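Local coordinates for alkylhalidase CmlS (Streptomyces venezuelae, PDB 3I3L), which is a flavin-dependent halogenase of chloramphenicol biosynthesis that carries its FAD cofactor covalently linked to an aspartate, at residues F206-Y211 with V292-D297; S210-K215 with Y246-V251; Y227-E232 with A274-A279; V252-S257 with D387-R392. All coordinates share one frame; numbering follows the deposited sequence.

Overall arrangement
All four contacts reach one mixed sheet of the FAD-binding region; two pair its strands and two set helix starts against it. Interactions 1 and 2 both start from strand 203-213, which pairs antiparallel with 287-302 in the first and 245-253 in the second; their centres are about 11 Å apart and they share Ser210 and Tyr211. Interaction 3, nested along the chain inside the loop closed by interaction 1, sets strand 226-231 against the start of helix 277-283. The centres of interactions 1 and 3 are about 16 Å apart. Interaction 4 follows strand 245-253 past its end to helix 389-394, and Glu232 O and Phe231 O bond to its Ser388 and Trp391. The strand carrying Asp297, bonded to the flavin, thus belongs to the sheet these helices pack on.

Interaction 1. Residues F206-Y211 with V292-D297; sequences FAVWSY and VRIVQD. With FAD (flavin-adenine dinucleotide), chain B.
Ala207 with Val295, and two residues on Trp209 with Arg293, form the hydrogen-bonded pairs of two antiparallel strands. Each pair bonds both ways, Ala207 N to Val295 O at 2.8 Å with a nearly straight N-H...O (178°). Among the apolar contacts, the Trp209 ring is carried over its partner strand by a chi1 of 71°, which sets CG between the backbone N and carbonyl carbon. Arg293 CB then lies over its six-membered ring, 3.8 Å from the centroid, a CH-pi contact, while Val295 CG1 meets Trp209 CZ3 at 3.7 Å. An alanine at Trp209 is likely to uncover Arg293 CB and Val295 CG1 and deprive Tyr60 OH of its indole N-H partner. Among polar links, a water joins Trp209 O to Arg293 NH1, which also forms a salt bridge with Asp290. The Gln296 amide approaches the Phe206 ring obliquely, their planes 9° apart and NE2 3.3 Å from CD1, while NE2 is hydrogen-bonded to Ser257 OG and OE1 to Trp298 NE1. The covalent link is Asp297 OD1 to FAD C8M, 1.5 Å, and Ala207 CB approaches FAD C7M at 3.6 Å. Strand 245-253 pairs along the other edge of 203-213, while helices 257-263 and 265-273 pack against Phe206 and Val208 respectively.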
# COMPACT_ATOMS: atom_id res chain seq x y z
N PHE A 206 9.49 -3.71 -15.70
CA PHE A 206 10.55 -2.86 -16.25
C PHE A 206 9.75 -1.67 -16.80
O PHE A 206 8.77 -1.87 -17.49
CB PHE A 206 11.27 -3.71 -17.31
CG PHE A 206 12.16 -2.96 -18.23
CD1 PHE A 206 13.12 -2.12 -17.73
CD2 PHE A 206 12.06 -3.14 -19.62
CE1 PHE A 206 13.98 -1.40 -18.61
CE2 PHE A 206 12.84 -2.43 -20.49
CZ PHE A 206 13.82 -1.57 -19.99
N ALA A 207 10.12 -0.44 -16.44
CA ALA A 207 9.33 0.73 -16.83
C ALA A 207 10.07 1.73 -17.71
O ALA A 207 11.28 1.91 -17.56
CB ALA A 207 8.76 1.50 -15.57
N VAL A 208 9.29 2.39 -18.58
CA VAL A 208 9.79 3.30 -19.60
C VAL A 208 8.77 4.42 -19.75
O VAL A 208 7.60 4.17 -20.04
CB VAL A 208 9.93 2.56 -20.96
CG1 VAL A 208 10.50 3.46 -22.02
CG2 VAL A 208 10.81 1.30 -20.79
N TRP A 209 9.18 5.65 -19.48
CA TRP A 209 8.21 6.73 -19.31
C TRP A 209 8.72 8.06 -19.72
O TRP A 209 9.93 8.26 -19.80
CB TRP A 209 7.75 6.82 -17.84
CG TRP A 209 8.76 7.33 -16.83
CD1 TRP A 209 8.87 8.59 -16.36
CD2 TRP A 209 9.78 6.57 -16.18
NE1 TRP A 209 9.90 8.69 -15.45
CE2 TRP A 209 10.45 7.44 -15.30
CE3 TRP A 209 10.20 5.23 -16.25
CZ2 TRP A 209 11.53 7.03 -14.51
CZ3 TRP A 209 11.27 4.81 -15.45
CH2 TRP A 209 11.94 5.71 -14.62
N SER A 210 7.79 8.99 -19.91
CA SER A 210 8.09 10.35 -20.31
C SER A 210 6.92 11.26 -19.96
O SER A 210 5.96 10.80 -19.31
CB SER A 210 8.40 10.40 -21.82
OG SER A 210 8.97 11.65 -22.24
N TYR A 211 6.97 12.53 -20.38
CA TYR A 211 5.93 13.50 -20.07
C TYR A 211 5.36 14.13 -21.34
O TYR A 211 6.04 14.23 -22.34
CB TYR A 211 6.45 14.55 -19.08
CG TYR A 211 6.86 13.91 -17.75
CD1 TYR A 211 6.01 13.90 -16.67
CD2 TYR A 211 8.09 13.29 -17.60
CE1 TYR A 211 6.38 13.30 -15.48
CE2 TYR A 211 8.45 12.69 -16.43
CZ TYR A 211 7.58 12.72 -15.36
OH TYR A 211 7.90 12.10 -14.17
N VAL A 292 12.91 10.32 -22.23
CA VAL A 292 12.35 9.10 -21.67
C VAL A 292 13.37 8.44 -20.81
O VAL A 292 14.56 8.42 -21.14
CB VAL A 292 11.71 8.08 -22.72
CG1 VAL A 292 11.55 8.70 -24.12
CG2 VAL A 292 12.40 6.78 -22.71
N ARG A 293 12.89 7.92 -19.68
CA ARG A 293 13.75 7.27 -18.69
C ARG A 293 13.32 5.83 -18.58
O ARG A 293 12.24 5.48 -19.02
CB ARG A 293 13.56 7.97 -17.35
CG ARG A 293 14.15 9.48 -17.31
CD ARG A 293 13.58 10.17 -16.04
NE ARG A 293 14.08 11.51 -15.81
CZ ARG A 293 13.50 12.63 -16.23
NH1 ARG A 293 12.38 12.60 -16.93
NH2 ARG A 293 14.04 13.78 -15.92
N ILE A 294 14.17 4.98 -18.03
CA ILE A 294 13.82 3.60 -17.80
C ILE A 294 14.31 3.18 -16.44
O ILE A 294 15.24 3.79 -15.87
CB ILE A 294 14.50 2.67 -18.82
CG1 ILE A 294 16.00 2.61 -18.58
CG2 ILE A 294 14.21 3.20 -20.28
CD1 ILE A 294 16.80 1.83 -19.65
N VAL A 295 13.71 2.12 -15.93
CA VAL A 295 14.22 1.47 -14.75
C VAL A 295 13.63 0.10 -14.57
O VAL A 295 12.49 -0.12 -14.93
CB VAL A 295 13.94 2.34 -13.50
CG1 VAL A 295 12.48 2.25 -13.10
CG2 VAL A 295 14.83 1.88 -12.35
N GLN A 296 14.41 -0.83 -14.00
CA GLN A 296 13.89 -2.10 -13.50
C GLN A 296 13.16 -1.91 -12.17
O GLN A 296 13.77 -1.50 -11.18
CB GLN A 296 15.00 -3.17 -13.28
CG GLN A 296 15.91 -3.57 -14.54
CD GLN A 296 15.16 -4.19 -15.70
OE1 GLN A 296 14.10 -4.85 -15.54
NE2 GLN A 296 15.68 -3.97 -16.89
N ASP A 297 11.87 -2.26 -12.13
CA ASP A 297 11.08 -2.15 -10.91
C ASP A 297 10.51 -3.50 -10.59
O ASP A 297 9.35 -3.73 -10.72
CB ASP A 297 9.94 -1.13 -11.10
CG ASP A 297 10.32 0.26 -10.62
OD1 ASP A 297 9.52 1.18 -10.80
OD2 ASP A 297 11.45 0.44 -10.09
PA FAD B . 13.05 6.68 -2.39
O1A FAD B . 13.87 5.96 -3.44
O2A FAD B . 11.95 7.55 -2.88
O5B FAD B . 14.08 7.55 -1.47
C5B FAD B . 15.29 6.99 -1.02
C4B FAD B . 16.40 8.06 -0.89
O4B FAD B . 17.57 7.41 -0.33
C3B FAD B . 16.83 8.63 -2.23
O3B FAD B . 16.63 10.01 -2.23
C2B FAD B . 18.33 8.31 -2.33
O2B FAD B . 19.05 9.41 -2.79
C1B FAD B . 18.73 7.96 -0.91
N9A FAD B . 19.81 7.02 -0.71
C8A FAD B . 19.99 5.82 -1.34
N7A FAD B . 21.10 5.23 -0.84
C5A FAD B . 21.68 6.08 0.04
C6A FAD B . 22.83 5.97 0.81
N6A FAD B . 23.59 4.89 0.76
N1A FAD B . 23.13 7.00 1.66
C2A FAD B . 22.35 8.13 1.74
N3A FAD B . 21.21 8.21 0.99
C4A FAD B . 20.88 7.20 0.15
N1 FAD B . 4.64 5.10 -5.73
C2 FAD B . 3.45 5.77 -5.51
O2 FAD B . 3.11 5.96 -4.34
N3 FAD B . 2.66 6.18 -6.54
C4 FAD B . 3.03 5.95 -7.84
O4 FAD B . 2.28 6.36 -8.79
C4X FAD B . 4.21 5.24 -8.08
N5 FAD B . 4.62 5.01 -9.36
C5X FAD B . 5.84 4.41 -9.59
C6 FAD B . 6.26 4.15 -10.90
C7 FAD B . 7.44 3.49 -11.11
C7M FAD B . 7.94 3.21 -12.51
C8 FAD B . 8.22 3.13 -10.01
C8M FAD B . 9.54 2.50 -10.20
C9 FAD B . 7.79 3.34 -8.70
C9A FAD B . 6.58 4.00 -8.51
N10 FAD B . 6.21 4.25 -7.23
C10 FAD B . 5.01 4.83 -7.00
C1' FAD B . 7.05 3.64 -6.16
C2' FAD B . 7.55 4.70 -5.22
O2' FAD B . 8.12 5.70 -5.97
C3' FAD B . 8.49 4.23 -4.14
O3' FAD B . 7.84 3.26 -3.35
C4' FAD B . 8.90 5.41 -3.20
O4' FAD B . 9.71 6.34 -3.86
C5' FAD B . 9.72 4.87 -2.03
O5' FAD B . 10.03 5.90 -1.14
P FAD B . 11.35 5.68 -0.29
O1P FAD B . 11.36 4.28 0.27
O2P FAD B . 11.53 6.85 0.67
O3P FAD B . 12.55 5.59 -1.36
O HOH W 1 10.91 10.58 -18.54

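Interaction 2. Residues S210-K215 with Y246-V251; sequences SYFKLK and YSVGLV
Ser210 faces Val248 as an antiparallel hydrogen-bonded pair: Val248 N reaches Ser210 O at 2.9 Å, and Ser210 N returns the bond to Val248 O. Next comes Tyr211, in a non-hydrogen-bonded pair with Ser247. Its CG stands anti to the carbonyl carbon (chi1 -62°), and the ring reaches across to bring CE1 within 3.5 Å of Ser247 CB. The hydroxyls of both residues are bonded to Glu64, Tyr211 through OE2 and Ser247 through OE1, and Ser247 OG also bonds to Trp237 NE1. This is a pairing of neighbouring strands, 203-213 and 245-253, in the mixed sheet beside the flavin; their short segments run at 138°, well away from strict antiparallel alignment, and Ser247 is about 8 Å from the bound FAD by its side chain. At Phe212 the backbone pairs with Tyr246 in both directions, Phe212 N to Tyr246 O at 3.0 Å. The Phe212 ring crosses Val248 at about a right angle, and CD2 touches Val248 CG2 at 3.5 Å. Beyond the end of the strand, Leu214 presents CD2 over one face of the Tyr246 ring, 4.1 Å from CD1, while Leu214 O lies at that ring's edge, 3.5 Å from the same Tyr246 CD1.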
# COMPACT_ATOMS: atom_id res chain seq x y z
N SER A 210 7.79 8.99 -19.91
CA SER A 210 8.09 10.35 -20.31
C SER A 210 6.92 11.26 -19.96
O SER A 210 5.96 10.80 -19.31
CB SER A 210 8.40 10.40 -21.82
OG SER A 210 8.97 11.65 -22.24
N TYR A 211 6.97 12.53 -20.38
CA TYR A 211 5.93 13.50 -20.07
C TYR A 211 5.36 14.13 -21.34
O TYR A 211 6.04 14.23 -22.34
CB TYR A 211 6.45 14.55 -19.08
CG TYR A 211 6.86 13.91 -17.75
CD1 TYR A 211 6.01 13.90 -16.67
CD2 TYR A 211 8.09 13.29 -17.60
CE1 TYR A 211 6.38 13.30 -15.48
CE2 TYR A 211 8.45 12.69 -16.43
CZ TYR A 211 7.58 12.72 -15.36
OH TYR A 211 7.90 12.10 -14.17
N PHE A 212 4.10 14.52 -21.27
CA PHE A 212 3.39 15.14 -22.36
C PHE A 212 2.70 16.41 -21.90
O PHE A 212 2.22 16.48 -20.77
CB PHE A 212 2.36 14.20 -22.99
CG PHE A 212 2.98 13.05 -23.75
CD1 PHE A 212 3.19 13.14 -25.12
CD2 PHE A 212 3.34 11.85 -23.09
CE1 PHE A 212 3.78 12.05 -25.86
CE2 PHE A 212 3.93 10.78 -23.80
CZ PHE A 212 4.14 10.88 -25.19
N LYS A 213 2.62 17.39 -22.80
CA LYS A 213 1.79 18.58 -22.61
C LYS A 213 0.40 18.26 -23.12
O LYS A 213 0.21 18.01 -24.31
CB LYS A 213 2.40 19.77 -23.35
CG LYS A 213 1.53 21.05 -23.39
CD LYS A 213 2.35 22.30 -22.98
CE LYS A 213 3.36 22.71 -24.02
NZ LYS A 213 2.74 23.57 -25.09
N LEU A 214 -0.56 18.23 -22.20
CA LEU A 214 -1.90 17.77 -22.49
C LEU A 214 -2.73 18.21 -21.32
O LEU A 214 -2.29 18.13 -20.18
CB LEU A 214 -1.94 16.23 -22.57
CG LEU A 214 -3.33 15.58 -22.70
CD1 LEU A 214 -3.98 15.88 -24.06
CD2 LEU A 214 -3.27 14.09 -22.44
N LYS A 215 -3.94 18.69 -21.58
CA LYS A 215 -4.82 19.14 -20.53
C LYS A 215 -5.80 18.00 -20.21
O LYS A 215 -6.31 17.34 -21.13
CB LYS A 215 -5.58 20.40 -20.99
CG LYS A 215 -6.50 21.05 -19.92
CD LYS A 215 -5.93 22.39 -19.40
CE LYS A 215 -6.11 23.54 -20.42
NZ LYS A 215 -5.58 24.84 -19.92
N TYR A 246 1.17 15.62 -18.08
CA TYR A 246 0.88 14.21 -17.80
C TYR A 246 2.14 13.37 -17.78
O TYR A 246 2.98 13.50 -18.66
CB TYR A 246 -0.11 13.64 -18.79
CG TYR A 246 -1.56 13.79 -18.38
CD1 TYR A 246 -2.24 14.98 -18.57
CD2 TYR A 246 -2.26 12.72 -17.82
CE1 TYR A 246 -3.58 15.09 -18.25
CE2 TYR A 246 -3.60 12.84 -17.48
CZ TYR A 246 -4.24 14.05 -17.69
OH TYR A 246 -5.56 14.19 -17.35
N SER A 247 2.29 12.58 -16.73
CA SER A 247 3.32 11.54 -16.68
C SER A 247 2.70 10.33 -17.38
O SER A 247 1.57 9.93 -17.05
CB SER A 247 3.65 11.18 -15.25
OG SER A 247 4.56 10.07 -15.20
N VAL A 248 3.40 9.81 -18.39
CA VAL A 248 2.89 8.66 -19.21
C VAL A 248 3.93 7.54 -19.25
O VAL A 248 5.01 7.71 -19.81
CB VAL A 248 2.54 9.12 -20.63
CG1 VAL A 248 1.97 7.90 -21.44
CG2 VAL A 248 1.46 10.22 -20.59
N GLY A 249 3.62 6.40 -18.64
CA GLY A 249 4.62 5.34 -18.45
C GLY A 249 4.17 3.99 -19.00
O GLY A 249 2.95 3.69 -18.99
N LEU A 250 5.12 3.20 -19.48
CA LEU A 250 4.85 1.82 -19.87
C LEU A 250 5.39 0.90 -18.78
O LEU A 250 6.53 1.04 -18.35
CB LEU A 250 5.56 1.45 -21.21
CG LEU A 250 5.40 2.52 -22.31
CD1 LEU A 250 6.30 2.20 -23.51
CD2 LEU A 250 3.94 2.64 -22.80
N VAL A 251 4.60 -0.07 -18.38
CA VAL A 251 5.12 -1.14 -17.53
C VAL A 251 5.08 -2.45 -18.35
O VAL A 251 4.00 -2.91 -18.74
CB VAL A 251 4.32 -1.26 -16.20
CG1 VAL A 251 4.87 -2.38 -15.30
CG2 VAL A 251 4.40 0.11 -15.44

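Interaction 3. Residues Y227-E232 with A274-A279; sequences YSITFE and AKCAKA
Lys275 and Glu232 meet at the outer end of this contact, and the lysine can be traced outward from its backbone. Its CB lies 4.2 Å from Phe231 CD1, the two side chains crossing at about a right angle. The chain then bends at chi3 (84°) and chi4 (-51°), folding back toward the end of strand 226-231. CE consequently comes within 3.4 Å of Glu232 OE1, and NZ lies at the same 3.4 Å from Glu232 OE1, a salt bridge whose hydrogen bond is weak. NZ also approaches Glu232 CB at 3.5 Å. A water bridges the same two residues: it accepts from Lys275 NZ and from Glu232 N and donates to Lys275 O. Deeper in, Cys276 continues the contact with SG anti to its backbone N (chi1 180°), 3.3 Å from Ile229 CG2, and its CB is 4.0 Å from Phe231 CB. Ile229 CD1 adds a looser touch on Ala279 CB at 4.3 Å. Val236 of the neighbouring strand 234-240 touches both Phe231 and Cys276. The arrangement is that of a helix start laid against a sheet: Cys276 occupies the N-cap position of helix 277-283, away from the FAD pocket, and the first helical turn rests on strand 226-231.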
# COMPACT_ATOMS: atom_id res chain seq x y z
N TYR A 227 -4.95 6.95 -14.67
CA TYR A 227 -5.36 5.93 -15.66
C TYR A 227 -4.35 4.80 -15.75
O TYR A 227 -3.14 5.05 -15.87
CB TYR A 227 -5.51 6.53 -17.03
CG TYR A 227 -6.67 7.47 -17.16
CD1 TYR A 227 -7.96 6.97 -17.31
CD2 TYR A 227 -6.47 8.87 -17.14
CE1 TYR A 227 -9.02 7.82 -17.43
CE2 TYR A 227 -7.52 9.73 -17.30
CZ TYR A 227 -8.81 9.19 -17.44
OH TYR A 227 -9.90 10.01 -17.56
N SER A 228 -4.85 3.56 -15.64
CA SER A 228 -4.01 2.37 -15.90
C SER A 228 -4.68 1.58 -17.01
O SER A 228 -5.87 1.29 -16.94
CB SER A 228 -3.84 1.47 -14.68
OG SER A 228 -3.40 2.18 -13.53
N ILE A 229 -3.92 1.24 -18.04
CA ILE A 229 -4.50 0.80 -19.32
C ILE A 229 -3.70 -0.35 -19.88
O ILE A 229 -2.50 -0.24 -20.09
CB ILE A 229 -4.51 1.94 -20.34
CG1 ILE A 229 -5.19 3.17 -19.74
CG2 ILE A 229 -5.11 1.48 -21.70
CD1 ILE A 229 -5.34 4.38 -20.70
N THR A 230 -4.37 -1.48 -20.01
CA THR A 230 -3.72 -2.68 -20.48
C THR A 230 -3.55 -2.65 -22.02
O THR A 230 -4.39 -2.12 -22.73
CB THR A 230 -4.45 -3.94 -20.07
OG1 THR A 230 -5.74 -4.00 -20.71
CG2 THR A 230 -4.62 -3.98 -18.53
N PHE A 231 -2.45 -3.23 -22.49
CA PHE A 231 -2.24 -3.57 -23.92
C PHE A 231 -1.46 -4.90 -23.95
O PHE A 231 -1.24 -5.55 -22.90
CB PHE A 231 -1.49 -2.44 -24.64
CG PHE A 231 -0.01 -2.30 -24.23
CD1 PHE A 231 1.00 -2.64 -25.12
CD2 PHE A 231 0.35 -1.73 -22.99
CE1 PHE A 231 2.34 -2.47 -24.76
CE2 PHE A 231 1.70 -1.56 -22.61
CZ PHE A 231 2.68 -1.96 -23.48
N GLU A 232 -1.01 -5.31 -25.15
CA GLU A 232 -0.42 -6.63 -25.35
C GLU A 232 0.71 -6.99 -24.43
O GLU A 232 0.78 -8.13 -24.00
CB GLU A 232 0.12 -6.79 -26.82
CG GLU A 232 1.00 -8.12 -26.96
CD GLU A 232 1.45 -8.47 -28.41
OE1 GLU A 232 2.19 -7.67 -29.05
OE2 GLU A 232 1.05 -9.55 -28.91
N ALA A 274 2.38 3.33 -29.00
CA ALA A 274 1.47 3.38 -30.15
C ALA A 274 0.63 2.10 -30.22
O ALA A 274 -0.40 2.05 -30.87
CB ALA A 274 2.29 3.59 -31.41
N LYS A 275 1.05 1.05 -29.54
CA LYS A 275 0.27 -0.19 -29.52
C LYS A 275 -0.95 -0.12 -28.62
O LYS A 275 -1.77 -1.04 -28.65
CB LYS A 275 1.13 -1.36 -29.08
CG LYS A 275 2.22 -1.75 -30.07
CD LYS A 275 3.03 -2.97 -29.56
CE LYS A 275 2.35 -4.40 -29.90
NZ LYS A 275 0.84 -4.63 -29.51
N CYS A 276 -1.06 0.93 -27.79
CA CYS A 276 -2.13 1.04 -26.77
C CYS A 276 -3.14 2.07 -27.26
O CYS A 276 -3.01 3.28 -27.00
CB CYS A 276 -1.58 1.45 -25.40
SG CYS A 276 -2.88 1.60 -24.13
N ALA A 277 -4.16 1.57 -27.97
CA ALA A 277 -5.10 2.44 -28.66
C ALA A 277 -5.81 3.43 -27.70
O ALA A 277 -5.79 4.63 -27.95
CB ALA A 277 -6.12 1.58 -29.51
N LYS A 278 -6.43 2.95 -26.62
CA LYS A 278 -7.15 3.86 -25.71
C LYS A 278 -6.19 4.97 -25.20
O LYS A 278 -6.59 6.14 -25.03
CB LYS A 278 -7.82 3.12 -24.56
CG LYS A 278 -9.09 2.20 -24.96
CD LYS A 278 -9.13 0.80 -24.12
CE LYS A 278 -8.20 -0.37 -24.70
NZ LYS A 278 -6.95 0.09 -25.65
N ALA A 279 -4.91 4.63 -24.99
CA ALA A 279 -3.93 5.64 -24.56
C ALA A 279 -3.62 6.68 -25.64
O ALA A 279 -3.59 7.84 -25.38
CB ALA A 279 -2.62 5.00 -24.03
O HOH W 2 -1.18 -3.56 -27.43

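Interaction 4. Residues V252-S257 with D387-R392; sequences VDRSKS and DSEFWR
An Asx turn at the end of strand 245-253 meets the first turn of helix 389-394, and a salt-bridge network of Asp253, Arg254 and Glu389 ties the two together. Asp253 OD2 accepts from three donors: Ser255 N at 3.0 Å, which defines the turn and comes from above the carboxylate plane, Ser255 OG on the anti lone pair, and Arg254 NH1 on the syn one. The other oxygen, OD1, forms a salt bridge with Arg394 NH1. Arg254 NH1 also spans the contact to Glu389 OE1 at 3.2 Å. That second bond is bent (136° at the hydrogen), and its donor stands 60° out of the Glu389 carboxylate plane, the guanidinium and carboxylate being steeply turned against each other. Glu389 reaches the turn because its chain is extended beyond CG, CG itself anti to the backbone N (chi1 -166°). Its other oxygen, OE2, lies 3.3 Å from Ser255 OG. The turn leads from strand 245-253 toward helix 257-263, whereas helix 389-394 comes from much later in the chain; Ser388 holds its N-cap position, with OG bonded to Glu232 O. Asp253 OD2 and Glu389 OE1 are 4.1 Å apart, and the shared Arg254 NH1 probably offsets the repulsion between these like charges. Replacing Asp253 by an alanine would probably free the turn at Ser255, leave Arg254 with Glu389 alone of the two carboxylates, and cost Arg394 the salt bridge to OD1. Further in, the edge of the Phe390 ring comes against the strand backbone, CD1 3.5 Å from Asp253 N and 3.7 Å from Val252 C.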
# COMPACT_ATOMS: atom_id res chain seq x y z
N VAL A 252 6.26 -3.01 -18.59
CA VAL A 252 6.42 -4.15 -19.48
C VAL A 252 7.28 -5.18 -18.74
O VAL A 252 7.67 -4.95 -17.58
CB VAL A 252 7.08 -3.76 -20.81
CG1 VAL A 252 6.21 -2.77 -21.57
CG2 VAL A 252 8.50 -3.11 -20.59
N ASP A 253 7.53 -6.32 -19.37
CA ASP A 253 8.24 -7.42 -18.68
C ASP A 253 9.73 -7.17 -18.82
O ASP A 253 10.15 -6.48 -19.74
CB ASP A 253 7.84 -8.77 -19.25
CG ASP A 253 8.47 -9.93 -18.50
OD1 ASP A 253 8.06 -10.20 -17.35
OD2 ASP A 253 9.42 -10.54 -19.05
N ARG A 254 10.54 -7.72 -17.92
CA ARG A 254 11.95 -7.42 -17.98
C ARG A 254 12.58 -8.00 -19.23
O ARG A 254 13.68 -7.59 -19.61
CB ARG A 254 12.71 -7.92 -16.72
CG ARG A 254 13.23 -9.33 -16.75
CD ARG A 254 12.14 -10.37 -16.81
NE ARG A 254 12.65 -11.70 -16.51
CZ ARG A 254 12.49 -12.76 -17.32
NH1 ARG A 254 11.80 -12.65 -18.47
NH2 ARG A 254 12.95 -13.96 -16.95
N SER A 255 11.89 -8.96 -19.87
CA SER A 255 12.34 -9.54 -21.16
C SER A 255 12.44 -8.53 -22.27
O SER A 255 13.02 -8.84 -23.34
CB SER A 255 11.42 -10.69 -21.64
OG SER A 255 10.09 -10.24 -21.94
N LYS A 256 11.90 -7.33 -22.06
CA LYS A 256 11.97 -6.23 -23.05
C LYS A 256 13.25 -5.44 -22.91
O LYS A 256 13.50 -4.48 -23.70
CB LYS A 256 10.78 -5.24 -22.97
CG LYS A 256 9.42 -5.86 -23.21
CD LYS A 256 9.29 -6.34 -24.71
CE LYS A 256 7.91 -6.99 -25.00
NZ LYS A 256 7.72 -7.23 -26.44
N SER A 257 14.06 -5.82 -21.91
CA SER A 257 15.33 -5.08 -21.62
C SER A 257 16.20 -5.08 -22.85
O SER A 257 16.73 -4.02 -23.23
CB SER A 257 16.13 -5.68 -20.43
OG SER A 257 15.32 -5.60 -19.23
N ASP A 387 -1.47 -13.96 -25.22
CA ASP A 387 -0.63 -14.78 -24.39
C ASP A 387 0.83 -14.38 -24.61
O ASP A 387 1.63 -15.19 -25.13
CB ASP A 387 -0.87 -16.27 -24.63
CG ASP A 387 0.11 -17.15 -23.83
OD1 ASP A 387 0.65 -16.70 -22.76
OD2 ASP A 387 0.37 -18.28 -24.25
N SER A 388 1.16 -13.12 -24.23
CA SER A 388 2.53 -12.62 -24.20
C SER A 388 3.24 -13.03 -22.92
O SER A 388 2.60 -13.44 -21.95
CB SER A 388 2.54 -11.08 -24.38
OG SER A 388 2.08 -10.46 -23.18
N GLU A 389 4.57 -12.97 -22.91
CA GLU A 389 5.35 -13.25 -21.68
C GLU A 389 4.93 -12.36 -20.48
O GLU A 389 4.86 -12.83 -19.35
CB GLU A 389 6.86 -13.10 -21.93
CG GLU A 389 7.68 -13.72 -20.78
CD GLU A 389 9.16 -13.89 -21.10
OE1 GLU A 389 9.90 -14.45 -20.24
OE2 GLU A 389 9.60 -13.52 -22.23
N PHE A 390 4.55 -11.11 -20.74
CA PHE A 390 4.04 -10.27 -19.68
C PHE A 390 2.87 -10.93 -18.93
O PHE A 390 2.93 -11.11 -17.74
CB PHE A 390 3.60 -8.87 -20.17
CG PHE A 390 3.26 -7.95 -19.03
CD1 PHE A 390 4.25 -7.20 -18.38
CD2 PHE A 390 1.95 -7.89 -18.55
CE1 PHE A 390 3.93 -6.39 -17.27
CE2 PHE A 390 1.64 -7.05 -17.43
CZ PHE A 390 2.65 -6.30 -16.82
N TRP A 391 1.80 -11.24 -19.66
CA TRP A 391 0.59 -11.77 -19.05
C TRP A 391 0.78 -13.17 -18.48
O TRP A 391 0.24 -13.49 -17.43
CB TRP A 391 -0.61 -11.66 -20.02
CG TRP A 391 -0.88 -10.21 -20.30
CD1 TRP A 391 -0.55 -9.51 -21.42
CD2 TRP A 391 -1.44 -9.27 -19.40
NE1 TRP A 391 -0.90 -8.17 -21.28
CE2 TRP A 391 -1.44 -8.00 -20.04
CE3 TRP A 391 -1.89 -9.36 -18.10
CZ2 TRP A 391 -1.89 -6.83 -19.43
CZ3 TRP A 391 -2.35 -8.19 -17.48
CH2 TRP A 391 -2.35 -6.95 -18.14
N ARG A 392 1.57 -13.96 -19.16
CA ARG A 392 1.84 -15.35 -18.80
C ARG A 392 2.63 -15.44 -17.50
O ARG A 392 2.45 -16.37 -16.71
CB ARG A 392 2.65 -15.99 -19.95
CG ARG A 392 3.19 -17.38 -19.67
CD ARG A 392 3.58 -18.14 -21.04
NE ARG A 392 4.71 -17.54 -21.72
CZ ARG A 392 4.65 -16.77 -22.82
NH1 ARG A 392 5.75 -16.30 -23.37
NH2 ARG A 392 3.50 -16.45 -23.40